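PDB 4MX6: TRAP-type C4-dicarboxylate:H+ symport system substrate-binding component DctP from Shewanella oneidensis, which binds succinate in the periplasm and probably delivers such C4-dicarboxylates to a TRAP-type, proton-coupled transport system in the inner membrane. Local coordinates for residues A253-K256 against K262-V265. Residues are numbered along the deposited sequence; the frame is centred on the assembly and turned at random.
Sequences AFWK and KRKV
Arg263 reaches back to Trp255 and holds it twice, through its backbone and through its ring. Arg263 NE donates to the Trp255 carbonyl O at 2.8 Å, with an N-H...O angle of 155°, and Arg263 NH2 reaches the same O at 3.1 Å along a more bent path. That oxygen lies at the edge of the guanidinium, close to its plane, while NE approaches from above the carbonyl plane. Upstream of the charge, the aliphatic part of Arg263 runs over one indole face: CD makes a CH-pi contact 3.7 Å from the centroid of the Trp255 five-membered ring, and CG lies 3.6 Å from Trp255 CZ2. The bend at chi3 (-53°) lifts the guanidinium clear of the face yet keeps it above the five-membered ring, too far for more than a weak cation-pi attraction, and brings NE and NH2 to the carbonyl. A leucine in place of Arg263 would probably leave the Trp255 carbonyl without the two donors that reach it across this contact. Ile266 and Lys267 of the long helix 260-295 also touch the indole, and Phe97 packs against it from a loop. The contact thus ties short helix 252-257, which follows strand 243-251, to the first turns of helix 260-295 at the surface, away from the succinate site.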
loop_
_atom_site.group_PDB
_atom_site.type_symbol
_atom_site.label_atom_id
_atom_site.label_comp_id
_atom_site.label_asym_id
_atom_site.label_seq_id
_atom_site.Cartn_x
_atom_site.Cartn_y
_atom_site.Cartn_z
ATOM N N ALA A 253 -8.518 -13.853 -16.978
ATOM C CA ALA A 253 -8.678 -15.245 -17.371
ATOM C C ALA A 253 -9.296 -16.063 -16.236
ATOM O O ALA A 253 -10.220 -16.845 -16.463
ATOM C CB ALA A 253 -7.343 -15.833 -17.806
ATOM N N PHE A 254 -8.805 -15.894 -15.012
ATOM C CA PHE A 254 -9.385 -16.627 -13.894
ATOM C C PHE A 254 -10.818 -16.177 -13.617
ATOM O O PHE A 254 -11.725 -16.995 -13.448
ATOM C CB PHE A 254 -8.557 -16.485 -12.619
ATOM C CG PHE A 254 -9.241 -17.064 -11.426
ATOM C CD1 PHE A 254 -9.403 -18.437 -11.305
ATOM C CD2 PHE A 254 -9.768 -16.244 -10.440
ATOM C CE1 PHE A 254 -10.061 -18.973 -10.213
ATOM C CE2 PHE A 254 -10.427 -16.786 -9.354
ATOM C CZ PHE A 254 -10.574 -18.151 -9.248
ATOM N N TRP A 255 -11.032 -14.872 -13.599
ATOM C CA TRP A 255 -12.342 -14.349 -13.241
ATOM C C TRP A 255 -13.405 -14.836 -14.238
ATOM O O TRP A 255 -14.490 -15.249 -13.835
ATOM C CB TRP A 255 -12.263 -12.826 -13.181
ATOM C CG TRP A 255 -13.307 -12.127 -12.344
ATOM C CD1 TRP A 255 -14.104 -11.097 -12.752
ATOM C CD2 TRP A 255 -13.626 -12.350 -10.957
ATOM N NE1 TRP A 255 -14.899 -10.676 -11.722
ATOM C CE2 TRP A 255 -14.629 -11.427 -10.609
ATOM C CE3 TRP A 255 -13.168 -13.237 -9.982
ATOM C CZ2 TRP A 255 -15.186 -11.364 -9.337
ATOM C CZ3 TRP A 255 -13.732 -13.172 -8.714
ATOM C CH2 TRP A 255 -14.730 -12.253 -8.408
ATOM N N LYS A 256 -13.069 -14.819 -15.522
ATOM C CA LYS A 256 -13.977 -15.312 -16.558
ATOM C C LYS A 256 -14.172 -16.828 -16.505
ATOM O O LYS A 256 -15.185 -17.334 -16.989
ATOM C CB LYS A 256 -13.476 -14.900 -17.943
ATOM C CG LYS A 256 -13.722 -13.434 -18.244
ATOM C CD LYS A 256 -13.175 -13.008 -19.596
ATOM C CE LYS A 256 -13.510 -11.546 -19.879
ATOM N NZ LYS A 256 -12.800 -11.015 -21.074
ATOM N N LYS A 262 -21.158 -18.735 -8.978
ATOM C CA LYS A 262 -20.072 -18.898 -8.025
ATOM C C LYS A 262 -19.242 -17.618 -7.950
ATOM O O LYS A 262 -18.813 -17.209 -6.866
ATOM C CB LYS A 262 -19.188 -20.090 -8.413
ATOM C CG LYS A 262 -19.930 -21.400 -8.581
ATOM C CD LYS A 262 -20.727 -21.751 -7.363
ATOM C CE LYS A 262 -21.705 -22.880 -7.659
ATOM N NZ LYS A 262 -22.505 -23.240 -6.451
ATOM N N ARG A 263 -19.005 -16.993 -9.101
ATOM C CA ARG A 263 -18.274 -15.733 -9.140
ATOM C C ARG A 263 -18.962 -14.698 -8.249
ATOM O O ARG A 263 -18.301 -13.960 -7.523
ATOM C CB ARG A 263 -18.162 -15.211 -10.574
ATOM C CG ARG A 263 -17.284 -13.969 -10.671
ATOM C CD ARG A 263 -17.290 -13.312 -12.044
ATOM N NE ARG A 263 -16.975 -14.244 -13.126
ATOM C CZ ARG A 263 -17.774 -14.578 -14.137
ATOM N NH1 ARG A 263 -18.997 -14.073 -14.280
ATOM N NH2 ARG A 263 -17.327 -15.439 -15.027
ATOM N N LYS A 264 -20.289 -14.628 -8.315
ATOM C CA LYS A 264 -21.026 -13.665 -7.511
ATOM C C LYS A 264 -20.848 -13.905 -6.011
ATOM O O LYS A 264 -20.657 -12.965 -5.248
ATOM C CB LYS A 264 -22.502 -13.707 -7.889
ATOM C CG LYS A 264 -23.347 -12.713 -7.138
ATOM C CD LYS A 264 -24.767 -12.699 -7.653
ATOM C CE LYS A 264 -25.582 -11.634 -6.957
ATOM N NZ LYS A 264 -26.935 -11.568 -7.512
ATOM N N VAL A 265 -20.882 -15.159 -5.585
ATOM C CA VAL A 265 -20.655 -15.492 -4.182
ATOM C C VAL A 265 -19.227 -15.110 -3.755
ATOM O O VAL A 265 -19.013 -14.519 -2.679
ATOM C CB VAL A 265 -20.907 -16.994 -3.925
ATOM C CG1 VAL A 265 -20.586 -17.362 -2.488
ATOM C CG2 VAL A 265 -22.355 -17.353 -4.236
HETATM O O HOH W 1 -17.075 -16.294 -18.254
#